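Local coordinates for succinoglycan biosynthesis protein (Bacillus cereus ATCC 14579, PDB 3B55) that is of unproven activity but binds calcium and belongs to the erythromycin esterase-like family, so it may be a hydrolase-related enzyme, at residues H95-K99 and D148-W152; S175-Y181 and L206-D212; A231-S235 and A259-E263; Y280-D284 and I319-A324; V310-M315 and K425-I429. The protein carries 1 engineered substitution. One frame throughout, in Å; residues are numbered along the deposited sequence.

Contact 1: H95-K99 and D148-W152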
# COMPACT_ATOMS: atom_id res chain seq x y z
N HIS A 95 -0.88 -2.10 -12.57
CA HIS A 95 -0.63 -3.50 -12.88
C HIS A 95 0.50 -3.54 -13.91
O HIS A 95 1.46 -4.31 -13.77
CB HIS A 95 -1.92 -4.12 -13.42
CG HIS A 95 -1.80 -5.57 -13.81
ND1 HIS A 95 -2.90 -6.34 -14.13
CD2 HIS A 95 -0.72 -6.37 -13.97
CE1 HIS A 95 -2.51 -7.55 -14.48
NE2 HIS A 95 -1.19 -7.59 -14.40
N ARG A 96 0.40 -2.70 -14.93
CA ARG A 96 1.41 -2.65 -15.97
C ARG A 96 2.80 -2.31 -15.42
O ARG A 96 3.81 -2.85 -15.87
CB ARG A 96 1.03 -1.62 -17.03
CG ARG A 96 -0.30 -1.85 -17.72
CD ARG A 96 -0.38 -0.97 -18.95
NE ARG A 96 0.72 -1.29 -19.86
CZ ARG A 96 1.43 -0.39 -20.54
NH1 ARG A 96 1.16 0.90 -20.41
NH2 ARG A 96 2.42 -0.79 -21.33
N ILE A 97 2.84 -1.38 -14.47
CA ILE A 97 4.09 -0.96 -13.86
C ILE A 97 4.73 -2.09 -13.05
O ILE A 97 5.93 -2.33 -13.15
CB ILE A 97 3.88 0.27 -12.96
CG1 ILE A 97 3.32 1.42 -13.80
CG2 ILE A 97 5.18 0.67 -12.29
CD1 ILE A 97 2.92 2.64 -13.01
N VAL A 98 3.91 -2.77 -12.25
CA VAL A 98 4.42 -3.89 -11.47
C VAL A 98 5.07 -4.86 -12.45
O VAL A 98 6.19 -5.31 -12.24
CB VAL A 98 3.28 -4.62 -10.73
CG1 VAL A 98 3.82 -5.85 -10.02
CG2 VAL A 98 2.64 -3.67 -9.72
N LYS A 99 4.35 -5.16 -13.53
CA LYS A 99 4.82 -6.06 -14.58
C LYS A 99 6.20 -5.64 -15.07
O LYS A 99 7.10 -6.46 -15.20
CB LYS A 99 3.88 -6.03 -15.77
CG LYS A 99 2.83 -7.11 -15.82
CD LYS A 99 2.19 -7.12 -17.19
CE LYS A 99 1.39 -8.37 -17.44
NZ LYS A 99 0.89 -8.40 -18.84
N ASP A 148 -7.10 -9.93 -11.64
CA ASP A 148 -6.28 -10.13 -12.84
C ASP A 148 -4.81 -9.96 -12.48
O ASP A 148 -3.94 -10.64 -13.02
CB ASP A 148 -6.62 -9.13 -13.95
CG ASP A 148 -7.99 -9.37 -14.56
OD1 ASP A 148 -8.44 -10.54 -14.59
OD2 ASP A 148 -8.60 -8.38 -15.02
N LEU A 149 -4.53 -9.02 -11.57
CA LEU A 149 -3.17 -8.76 -11.13
C LEU A 149 -2.63 -10.00 -10.44
O LEU A 149 -1.51 -10.44 -10.70
CB LEU A 149 -3.13 -7.59 -10.16
CG LEU A 149 -1.85 -7.43 -9.33
CD1 LEU A 149 -0.68 -7.07 -10.25
CD2 LEU A 149 -2.05 -6.37 -8.26
N LEU A 150 -3.43 -10.57 -9.54
CA LEU A 150 -3.05 -11.76 -8.80
C LEU A 150 -2.90 -12.95 -9.74
O LEU A 150 -1.97 -13.76 -9.59
CB LEU A 150 -4.08 -12.05 -7.71
CG LEU A 150 -4.12 -11.00 -6.60
CD1 LEU A 150 -5.31 -11.23 -5.70
CD2 LEU A 150 -2.82 -11.07 -5.81
N ASP A 151 -3.80 -13.05 -10.71
CA ASP A 151 -3.72 -14.15 -11.66
C ASP A 151 -2.46 -14.02 -12.51
O ASP A 151 -1.82 -15.02 -12.81
CB ASP A 151 -4.95 -14.18 -12.57
CG ASP A 151 -4.92 -15.32 -13.55
OD1 ASP A 151 -4.50 -16.43 -13.15
OD2 ASP A 151 -5.31 -15.13 -14.72
N TRP A 152 -2.10 -12.80 -12.89
CA TRP A 152 -0.88 -12.62 -13.67
C TRP A 152 0.32 -13.05 -12.81
O TRP A 152 1.26 -13.68 -13.31
CB TRP A 152 -0.70 -11.16 -14.10
CG TRP A 152 0.68 -10.92 -14.62
CD1 TRP A 152 1.18 -11.32 -15.82
CD2 TRP A 152 1.78 -10.36 -13.89
NE1 TRP A 152 2.53 -11.06 -15.89
CE2 TRP A 152 2.93 -10.48 -14.71
CE3 TRP A 152 1.92 -9.79 -12.62
CZ2 TRP A 152 4.19 -10.03 -14.31
CZ3 TRP A 152 3.18 -9.35 -12.22
CH2 TRP A 152 4.30 -9.48 -13.06
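H95 and K99, one turn apart on helix 88-104, grip the side chain of W152 from helix 144-158. The two helices pack in nearly parallel fashion beside the mixed central sheet of this alpha/beta fold, their short segments running at 17° to each other with axes 10.9 Å apart. At this separation the helices meet through long side chains, W152 chief among them with H95 and K99. The CG of W152 stands anti to the backbone N (chi1 167°), which sends the indole across to the other helix. Followed outward, W152 CB comes first, in the plane of the H95 imidazole and 3.6 Å from H95 NE2. The five-membered ring beyond it lies at 51° to that imidazole, an oblique pairing that is neither stack nor edge-to-face. Further out, the benzo ring carries CE2 and CZ2 under K99 CG, while CZ3 reaches V98 CG1 at 4.2 Å. V98 also touches W304 of the sheet, as does L149, whose CA sits over one face of the H95 ring in a CH-pi contact. K99 NZ is bonded to P58 O, and its extended chain passes over the indole, with K99 CE 3.5 Å from the centroid of the five-membered ring of W152.

Contact 2: S175-Y181 and L206-D212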
# COMPACT_ATOMS: atom_id res chain seq x y z
N SER A 175 -6.94 -6.22 11.29
CA SER A 175 -7.32 -7.45 11.96
C SER A 175 -6.15 -8.45 11.98
O SER A 175 -5.17 -8.29 11.27
CB SER A 175 -8.51 -8.10 11.26
OG SER A 175 -8.14 -8.57 9.97
N VAL A 176 -6.28 -9.46 12.83
CA VAL A 176 -5.28 -10.51 12.96
C VAL A 176 -6.05 -11.81 13.04
O VAL A 176 -6.36 -12.30 14.14
CB VAL A 176 -4.46 -10.35 14.25
CG1 VAL A 176 -3.47 -11.50 14.37
CG2 VAL A 176 -3.75 -9.01 14.26
N ASN A 177 -6.38 -12.37 11.88
CA ASN A 177 -7.14 -13.61 11.85
C ASN A 177 -6.36 -14.80 12.40
O ASN A 177 -5.18 -14.71 12.70
CB ASN A 177 -7.64 -13.88 10.43
CG ASN A 177 -8.45 -12.71 9.88
OD1 ASN A 177 -9.15 -12.01 10.63
ND2 ASN A 177 -8.38 -12.50 8.57
N GLU A 178 -7.05 -15.93 12.50
CA GLU A 178 -6.48 -17.15 13.04
C GLU A 178 -5.29 -17.75 12.27
O GLU A 178 -4.44 -18.40 12.87
CB GLU A 178 -7.60 -18.18 13.20
CG GLU A 178 -7.32 -19.29 14.19
CD GLU A 178 -8.58 -20.03 14.59
OE1 GLU A 178 -8.48 -21.04 15.33
OE2 GLU A 178 -9.68 -19.61 14.17
N ASN A 179 -5.22 -17.54 10.96
CA ASN A 179 -4.10 -18.10 10.20
C ASN A 179 -2.75 -17.60 10.70
O ASN A 179 -1.76 -18.33 10.66
CB ASN A 179 -4.25 -17.84 8.69
CG ASN A 179 -4.57 -16.38 8.37
OD1 ASN A 179 -4.75 -15.55 9.27
ND2 ASN A 179 -4.63 -16.07 7.08
N VAL A 180 -2.70 -16.36 11.17
CA VAL A 180 -1.46 -15.81 11.69
C VAL A 180 -1.06 -16.57 12.95
O VAL A 180 0.10 -16.93 13.13
CB VAL A 180 -1.61 -14.31 12.02
CG1 VAL A 180 -0.43 -13.83 12.87
CG2 VAL A 180 -1.69 -13.50 10.73
N TYR A 181 -2.04 -16.81 13.82
CA TYR A 181 -1.81 -17.52 15.07
C TYR A 181 -1.39 -18.97 14.81
O TYR A 181 -0.52 -19.49 15.50
CB TYR A 181 -3.08 -17.49 15.93
CG TYR A 181 -3.40 -16.12 16.46
CD1 TYR A 181 -2.68 -15.57 17.52
CD2 TYR A 181 -4.42 -15.35 15.89
CE1 TYR A 181 -2.96 -14.29 18.01
CE2 TYR A 181 -4.71 -14.08 16.37
CZ TYR A 181 -3.97 -13.55 17.43
OH TYR A 181 -4.26 -12.30 17.91
N LEU A 206 -6.30 -14.34 22.62
CA LEU A 206 -6.11 -13.24 21.67
C LEU A 206 -6.92 -13.39 20.39
O LEU A 206 -7.38 -12.40 19.83
CB LEU A 206 -4.63 -13.12 21.32
CG LEU A 206 -3.74 -12.35 22.28
CD1 LEU A 206 -2.28 -12.66 21.99
CD2 LEU A 206 -4.02 -10.85 22.16
N ILE A 207 -7.09 -14.62 19.94
CA ILE A 207 -7.82 -14.89 18.70
C ILE A 207 -9.19 -14.22 18.59
O ILE A 207 -9.43 -13.47 17.65
CB ILE A 207 -7.96 -16.42 18.48
CG1 ILE A 207 -6.58 -17.02 18.19
CG2 ILE A 207 -8.92 -16.71 17.34
CD1 ILE A 207 -6.57 -18.53 18.11
N PRO A 208 -10.10 -14.48 19.55
CA PRO A 208 -11.43 -13.86 19.50
C PRO A 208 -11.50 -12.34 19.57
O PRO A 208 -12.48 -11.75 19.11
CB PRO A 208 -12.16 -14.53 20.66
CG PRO A 208 -11.06 -14.78 21.64
CD PRO A 208 -9.97 -15.33 20.74
N VAL A 209 -10.49 -11.68 20.15
CA VAL A 209 -10.53 -10.22 20.25
C VAL A 209 -9.79 -9.48 19.14
O VAL A 209 -9.87 -8.25 19.05
CB VAL A 209 -10.01 -9.73 21.61
CG1 VAL A 209 -10.91 -10.26 22.73
CG2 VAL A 209 -8.57 -10.18 21.82
N THR A 210 -9.06 -10.20 18.30
CA THR A 210 -8.34 -9.55 17.21
C THR A 210 -8.98 -9.85 15.86
O THR A 210 -8.43 -9.51 14.82
CB THR A 210 -6.84 -9.98 17.14
OG1 THR A 210 -6.75 -11.39 16.89
CG2 THR A 210 -6.12 -9.65 18.44
N LYS A 211 -10.15 -10.49 15.86
CA LYS A 211 -10.81 -10.80 14.59
C LYS A 211 -11.23 -9.55 13.82
O LYS A 211 -11.49 -9.61 12.62
CB LYS A 211 -12.00 -11.75 14.80
CG LYS A 211 -13.04 -11.39 15.86
CD LYS A 211 -14.08 -12.52 15.91
CE LYS A 211 -14.89 -12.56 17.20
NZ LYS A 211 -15.89 -11.47 17.31
N ASP A 212 -11.28 -8.42 14.52
CA ASP A 212 -11.62 -7.13 13.92
C ASP A 212 -11.49 -6.00 14.94
O ASP A 212 -11.71 -6.21 16.13
CB ASP A 212 -13.02 -7.15 13.28
CG ASP A 212 -14.14 -7.40 14.27
OD1 ASP A 212 -14.40 -6.52 15.12
OD2 ASP A 212 -14.76 -8.49 14.20
O HOH W 1 -8.38 -13.74 15.17
O HOH W 2 -11.60 -11.10 10.67
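Y181, in the first turn of helix 178-192, meets L206, I207 and T210 in the connection from helix 197-206 to helix 213-217, within the all-helical region that follows strand 167-172. L206 opens the second segment: its CB lies 3.5 Å from Y181 OH, the two side chains crossing at about a right angle. Next, I207 spreads over one face of the Y181 ring, with CG1 3.8 Å from the ring centroid in a CH-pi contact, and sends CD1 on toward E178 CG. Its carbonyl oxygen accepts from a water that also donates to V176 O. T210 is the polar hub. Its OG1 projects between the backbone N and the carbonyl carbon (chi1 62°) and accepts the Y181 hydroxyl at the ring edge, OH to OG1 2.8 Å. The threonine's own proton has V176 O and L206 O as alternative acceptors. T210 O takes the nearly straight bond from V176 N, at 2.9 Å, which joins the two loops. K211 O then receives a second water shared with N177 OD1. D212 is the N-cap of helix 213-217, its OD1 also bonding T215 OG1, and D212 CA lies 4.2 Å from S175 CB.

Contact 3: A231-S235 and A259-E263. Engineered in segment 231-235: T233 (natural residue Gln).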
# COMPACT_ATOMS: atom_id res chain seq x y z
N ALA A 231 0.70 -10.22 23.86
CA ALA A 231 1.40 -10.18 22.58
C ALA A 231 2.90 -9.96 22.79
O ALA A 231 3.73 -10.64 22.18
CB ALA A 231 0.82 -9.08 21.69
N LYS A 232 3.24 -9.00 23.65
CA LYS A 232 4.64 -8.71 23.94
C LYS A 232 5.31 -9.97 24.45
O LYS A 232 6.44 -10.29 24.07
CB LYS A 232 4.77 -7.62 25.01
CG LYS A 232 4.59 -6.21 24.48
CD LYS A 232 4.79 -5.17 25.58
CE LYS A 232 4.70 -3.74 25.02
NZ LYS A 232 4.81 -2.71 26.10
N THR A 233 4.60 -10.68 25.32
CA THR A 233 5.11 -11.91 25.90
C THR A 233 5.33 -13.00 24.85
O THR A 233 6.32 -13.72 24.91
CB THR A 233 4.14 -12.43 26.99
OG1 THR A 233 4.31 -11.64 28.18
CG2 THR A 233 4.41 -13.89 27.30
N ILE A 234 4.41 -13.13 23.89
CA ILE A 234 4.57 -14.14 22.85
C ILE A 234 5.83 -13.87 22.05
O ILE A 234 6.63 -14.78 21.82
CB ILE A 234 3.36 -14.16 21.90
CG1 ILE A 234 2.13 -14.68 22.65
CG2 ILE A 234 3.67 -15.02 20.68
CD1 ILE A 234 0.89 -14.81 21.79
N SER A 235 6.02 -12.62 21.64
CA SER A 235 7.21 -12.23 20.89
C SER A 235 8.45 -12.42 21.74
O SER A 235 9.48 -12.89 21.25
CB SER A 235 7.11 -10.76 20.46
OG SER A 235 6.14 -10.61 19.45
N ALA A 259 4.31 -12.61 14.80
CA ALA A 259 4.06 -12.25 16.19
C ALA A 259 4.06 -10.72 16.29
O ALA A 259 3.29 -10.13 17.04
CB ALA A 259 5.14 -12.83 17.10
N ARG A 260 4.94 -10.10 15.52
CA ARG A 260 5.05 -8.65 15.50
C ARG A 260 3.72 -8.03 15.07
O ARG A 260 3.36 -6.94 15.52
CB ARG A 260 6.14 -8.23 14.53
CG ARG A 260 6.50 -6.77 14.64
CD ARG A 260 7.34 -6.53 15.88
NE ARG A 260 7.48 -5.10 16.17
CZ ARG A 260 6.56 -4.39 16.81
NH1 ARG A 260 5.45 -4.96 17.24
NH2 ARG A 260 6.76 -3.09 17.03
N ILE A 261 3.00 -8.71 14.19
CA ILE A 261 1.71 -8.21 13.72
C ILE A 261 0.70 -8.11 14.86
O ILE A 261 -0.08 -7.16 14.92
CB ILE A 261 1.14 -9.11 12.60
CG1 ILE A 261 2.05 -9.05 11.37
CG2 ILE A 261 -0.27 -8.68 12.25
CD1 ILE A 261 2.11 -7.68 10.70
N ILE A 262 0.71 -9.10 15.75
CA ILE A 262 -0.19 -9.13 16.90
C ILE A 262 0.08 -7.94 17.82
O ILE A 262 -0.86 -7.34 18.35
CB ILE A 262 -0.03 -10.44 17.70
CG1 ILE A 262 -0.14 -11.64 16.76
CG2 ILE A 262 -1.10 -10.51 18.78
CD1 ILE A 262 0.20 -12.96 17.41
N GLU A 263 1.35 -7.60 18.01
CA GLU A 263 1.71 -6.46 18.85
C GLU A 263 1.27 -5.16 18.17
O GLU A 263 0.79 -4.23 18.83
CB GLU A 263 3.21 -6.39 19.08
CG GLU A 263 3.79 -7.46 19.99
CD GLU A 263 5.27 -7.24 20.24
OE1 GLU A 263 5.62 -6.37 21.06
OE2 GLU A 263 6.08 -7.93 19.59
O HOH W 3 2.67 -11.64 19.63
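S235 and E263 turn their side chains alike at the first torsion, chi1 -71° in both, with S235 OG and E263 CG each lying beside their own backbone N. On facing antiparallel helices these equal rotations bring the two groups together. The glutamate stays extended to CD, and its last torsion of 78° turns the carboxylate across the interface. S235 OG donates to E263 OE2 at 2.7 Å, reaching it from above the carboxylate plane. R260 NH1 is a long 3.8 Å from the same oxygen and contributes charge alone, since none of its N-H groups points that way. The other oxygen, E263 OE1, rests 3.6 Å from K232 CG.

Beside this polar group the packing is mostly between small apolar groups. A231 CB touches both I262 CG2 and E263 CG, each at 3.8 Å, while A259 CB lies 3.4 Å from S235 OG. Separately, a water donates to both A231 O and A259 O, tying one backbone to the other. I234 and I262 face inward, I234 onto helix 197-206 and I262 onto Y181 and I184 of helix 178-192. Small residues at A231, S235 and A259 are consistent with the close axis approach of 8.7 Å. The segments run at 161°, an antiparallel helix pair within a helical bundle, in which helices 221-240 and 250-268 are successive members.

Contact 4: Y280-D284 and I319-A324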
# COMPACT_ATOMS: atom_id res chain seq x y z
N TYR A 280 -3.72 6.63 14.39
CA TYR A 280 -3.27 6.76 13.01
C TYR A 280 -1.76 6.78 12.89
O TYR A 280 -1.21 6.26 11.93
CB TYR A 280 -3.86 8.03 12.41
CG TYR A 280 -5.35 8.02 12.50
CD1 TYR A 280 -6.11 7.32 11.58
CD2 TYR A 280 -6.01 8.67 13.55
CE1 TYR A 280 -7.49 7.24 11.69
CE2 TYR A 280 -7.39 8.60 13.68
CZ TYR A 280 -8.13 7.88 12.74
OH TYR A 280 -9.50 7.80 12.84
N LEU A 281 -1.09 7.38 13.87
CA LEU A 281 0.36 7.44 13.85
C LEU A 281 0.86 6.00 13.92
O LEU A 281 1.70 5.59 13.13
CB LEU A 281 0.90 8.22 15.05
CG LEU A 281 2.43 8.27 15.17
CD1 LEU A 281 3.01 9.06 14.01
CD2 LEU A 281 2.82 8.90 16.50
N LYS A 282 0.31 5.24 14.86
CA LYS A 282 0.70 3.85 15.04
C LYS A 282 0.28 3.02 13.83
O LYS A 282 0.97 2.07 13.47
CB LYS A 282 0.06 3.26 16.30
CG LYS A 282 0.55 3.86 17.61
CD LYS A 282 0.08 3.02 18.79
CE LYS A 282 0.30 3.71 20.13
NZ LYS A 282 -0.74 4.73 20.41
N HIS A 283 -0.84 3.37 13.22
CA HIS A 283 -1.30 2.61 12.06
C HIS A 283 -0.25 2.61 10.96
O HIS A 283 0.18 1.56 10.52
CB HIS A 283 -2.61 3.16 11.50
CG HIS A 283 -3.13 2.38 10.32
ND1 HIS A 283 -3.59 2.99 9.17
CD2 HIS A 283 -3.24 1.05 10.11
CE1 HIS A 283 -3.95 2.06 8.30
NE2 HIS A 283 -3.74 0.88 8.84
N ASP A 284 0.17 3.80 10.53
CA ASP A 284 1.15 3.85 9.45
C ASP A 284 2.58 3.52 9.87
O ASP A 284 3.42 3.24 9.02
CB ASP A 284 1.08 5.20 8.73
CG ASP A 284 0.13 5.16 7.53
OD1 ASP A 284 -0.89 4.44 7.61
OD2 ASP A 284 0.39 5.83 6.51
N ILE A 319 -6.08 13.58 9.32
CA ILE A 319 -6.28 12.48 10.27
C ILE A 319 -4.96 11.87 10.73
O ILE A 319 -4.81 11.51 11.89
CB ILE A 319 -7.16 11.34 9.69
CG1 ILE A 319 -6.90 11.16 8.19
CG2 ILE A 319 -8.62 11.62 9.98
CD1 ILE A 319 -7.69 10.01 7.56
N TYR A 320 -3.99 11.76 9.82
CA TYR A 320 -2.68 11.18 10.14
C TYR A 320 -1.62 12.20 10.55
O TYR A 320 -1.48 13.25 9.92
CB TYR A 320 -2.15 10.39 8.95
CG TYR A 320 -2.79 9.03 8.75
CD1 TYR A 320 -2.28 7.90 9.39
CD2 TYR A 320 -3.90 8.87 7.92
CE1 TYR A 320 -2.86 6.64 9.22
CE2 TYR A 320 -4.50 7.62 7.75
CZ TYR A 320 -3.97 6.51 8.40
OH TYR A 320 -4.55 5.27 8.22
N PRO A 321 -0.88 11.90 11.62
CA PRO A 321 0.18 12.81 12.08
C PRO A 321 1.36 12.62 11.13
O PRO A 321 2.09 13.57 10.80
CB PRO A 321 0.49 12.30 13.49
CG PRO A 321 -0.81 11.63 13.90
CD PRO A 321 -1.17 10.89 12.65
N LYS A 322 1.53 11.37 10.70
CA LYS A 322 2.58 10.96 9.77
C LYS A 322 2.08 9.73 9.02
O LYS A 322 1.29 8.95 9.56
CB LYS A 322 3.87 10.59 10.51
CG LYS A 322 4.51 11.72 11.30
CD LYS A 322 5.90 11.31 11.81
CE LYS A 322 6.98 11.48 10.74
NZ LYS A 322 7.69 10.22 10.38
N VAL A 323 2.55 9.56 7.79
CA VAL A 323 2.15 8.42 6.96
C VAL A 323 3.34 7.53 6.63
O VAL A 323 4.49 7.96 6.69
CB VAL A 323 1.49 8.88 5.65
CG1 VAL A 323 0.05 9.31 5.92
CG2 VAL A 323 2.28 10.01 5.06
N ALA A 324 3.05 6.28 6.27
CA ALA A 324 4.08 5.29 5.96
C ALA A 324 5.18 5.81 5.04
O ALA A 324 6.35 5.52 5.26
CB ALA A 324 3.42 4.06 5.34
O HOH W 4 2.70 6.91 10.99
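D284 OD2 accepts A324 N at 2.7 Å, and H283 ND1 shares a hydrogen bond of 2.6 Å with Y320 OH; these two bonds fasten helix 278-298 to the loop that runs into helix 324-332. The amide bond is nearly straight (164°) and uses the anti side of the carboxylate, 24° out of its plane. The same D284 oxygen is also bonded to H309 ND1, so one atom ties together three parts of the chain. In the histidine bond either partner could supply the proton. H283 NE2 is held in turn by D172 OD1.

A water donates to L281 O and K322 O and carries the polar seam further along the helix. Around these bonds, Y280 turns an edge toward the face of Y320 in a T-shaped pair, with centroids 5.3 Å apart and planes at 76°. Y280 CB covers the Y320 ring as well, 3.4 Å from CD1. P321 lies along the helix against Y280 CB and L281 CB, and L281 CD1 continues onto K322 CB at 3.9 Å.

The H283 side chain lies near the calcium site, about 7 Å from the bound ion, whose ligands include H85 and E113. With Y320 on ND1 and D172 on NE2, the rotation of the imidazole is fixed from both nitrogens, while A324 N and H309 ND1 together grip D284 OD2.

Contact 5: V310-M315 and K425-I429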
# COMPACT_ATOMS: atom_id res chain seq x y z
N VAL A 310 1.98 6.34 0.39
CA VAL A 310 3.31 6.19 -0.22
C VAL A 310 3.98 7.52 -0.54
O VAL A 310 5.16 7.54 -0.90
CB VAL A 310 3.27 5.35 -1.54
CG1 VAL A 310 2.80 3.93 -1.25
CG2 VAL A 310 2.36 6.01 -2.56
N SER A 311 3.25 8.62 -0.41
CA SER A 311 3.82 9.93 -0.69
C SER A 311 4.90 10.22 0.34
O SER A 311 4.86 9.71 1.45
CB SER A 311 2.75 11.02 -0.66
OG SER A 311 1.97 10.97 0.53
N LYS A 312 5.89 11.02 -0.04
CA LYS A 312 6.98 11.33 0.89
C LYS A 312 6.61 12.43 1.86
O LYS A 312 7.36 12.73 2.79
CB LYS A 312 8.25 11.70 0.12
CG LYS A 312 8.84 10.56 -0.71
CD LYS A 312 10.09 11.04 -1.46
CE LYS A 312 10.62 10.01 -2.44
NZ LYS A 312 11.32 8.86 -1.80
N THR A 313 5.44 13.03 1.65
CA THR A 313 4.95 14.08 2.54
C THR A 313 3.55 13.66 2.93
O THR A 313 2.95 12.82 2.26
CB THR A 313 4.91 15.46 1.86
OG1 THR A 313 4.09 15.39 0.69
CG2 THR A 313 6.32 15.90 1.47
N ASN A 314 3.04 14.25 4.01
CA ASN A 314 1.72 13.93 4.54
C ASN A 314 0.58 14.70 3.89
O ASN A 314 0.37 15.87 4.19
CB ASN A 314 1.72 14.19 6.05
CG ASN A 314 0.51 13.59 6.76
OD1 ASN A 314 0.44 13.59 8.00
ND2 ASN A 314 -0.44 13.08 5.99
N MSE A 315 -0.17 14.05 3.00
CA MSE A 315 -1.29 14.70 2.34
C MSE A 315 -2.60 14.30 3.02
O MSE A 315 -3.67 14.77 2.67
CB MSE A 315 -1.34 14.34 0.85
CG MSE A 315 -1.66 12.89 0.53
SE MSE A 315 -1.91 12.60 -1.38
CE MSE A 315 -0.09 12.25 -1.87
N LYS A 425 7.51 17.43 -3.72
CA LYS A 425 8.05 16.87 -2.48
C LYS A 425 7.43 15.52 -2.15
O LYS A 425 8.08 14.65 -1.59
CB LYS A 425 7.83 17.84 -1.32
CG LYS A 425 8.50 19.20 -1.54
CD LYS A 425 8.43 20.09 -0.31
CE LYS A 425 8.98 21.48 -0.63
NZ LYS A 425 9.27 22.30 0.59
N ALA A 426 6.16 15.34 -2.51
CA ALA A 426 5.46 14.10 -2.24
C ALA A 426 5.89 12.94 -3.15
O ALA A 426 6.00 11.80 -2.68
CB ALA A 426 3.97 14.32 -2.37
N PHE A 427 6.13 13.23 -4.43
CA PHE A 427 6.50 12.18 -5.37
C PHE A 427 7.70 12.47 -6.26
O PHE A 427 7.94 13.62 -6.66
CB PHE A 427 5.33 11.85 -6.29
CG PHE A 427 4.07 11.46 -5.57
CD1 PHE A 427 3.96 10.23 -4.93
CD2 PHE A 427 2.98 12.33 -5.54
CE1 PHE A 427 2.78 9.86 -4.27
CE2 PHE A 427 1.79 11.97 -4.89
CZ PHE A 427 1.69 10.73 -4.25
N ASP A 428 8.43 11.42 -6.59
CA ASP A 428 9.59 11.51 -7.47
C ASP A 428 9.07 11.35 -8.91
O ASP A 428 9.59 11.95 -9.84
CB ASP A 428 10.59 10.38 -7.19
CG ASP A 428 11.10 10.40 -5.76
OD1 ASP A 428 11.61 11.46 -5.31
OD2 ASP A 428 11.00 9.35 -5.08
N ILE A 429 8.03 10.54 -9.07
CA ILE A 429 7.48 10.28 -10.40
C ILE A 429 5.96 10.34 -10.41
O ILE A 429 5.31 9.75 -9.55
CB ILE A 429 7.93 8.89 -10.89
CG1 ILE A 429 9.46 8.83 -10.90
CG2 ILE A 429 7.36 8.59 -12.29
CD1 ILE A 429 10.04 7.44 -11.07
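K312 N donates to A426 O at 2.8 Å, a nearly straight bond (168°) that lies in the carbonyl plane and uses one of the oxygen's lone pairs. It is the backbone hydrogen bond between the loop after helix 307-310 and the end of helix 423-426. The same carbonyl oxygen receives a CA-H...O contact from S311. T313 packs on the helix end, its OG1 3.2 Å from A426 CB and its CG2 against K425 CB at 3.7 Å.

F427, where the chain leaves the helix, supplies the apolar half. Its ring is approached at the edge by V310 CG2, 4.2 Å from CE1, and obliquely by S311 CA and the selenomethionine at M315. The M315 chain bends at its last torsion (chi3 88°), and this carries CE across to F427 CZ.

Farther out, K312 and D428 form an ion pair whose exact distance is doubtful, because the carboxylate oxygen is crowded in the model. Both ends have outside partners as well: K312 NZ bonds to Y336 O, and D428 OD2, its position uncertain, to S338 N. Backbone bonds of D428 and I429 with S338 tie this end to strand 336-344. On the loop side, S311 OG donates to T313 O at 2.7 Å and tightens the turn that presents K312 N. I421 of strand 418-421 touches T313, M315 and A426.

Strand 429-433, which follows directly, is hydrogen-bonded to strand 336-344. The contact is therefore a loop-to-helix-end junction beside two neighbouring inner strands of the mixed sheet of an alpha/beta fold, with V310 about 7 Å, side chain to side chain, from the calcium ligand E113.

Five contacts divide between two parts of one chain. Contacts 2 and 3 belong to the helical bundle; their centres are 12 Å apart and they touch, Y181 and L206 packing on I262 and I234. Contacts 4 and 5, with centres 14 Å apart, lie near the calcium site; their segments alternate along the chain, and both use the loop between helices 307-310 and 324-332. Contact 1 closes first in sequence and packs two helices beside the sheet, about 28 Å centre to centre from contact 4, across the chain's centre. Helices 250-268 and 278-298, consecutive in the chain, carry contacts 3 and 4 and so connect the bundle with the metal-binding core.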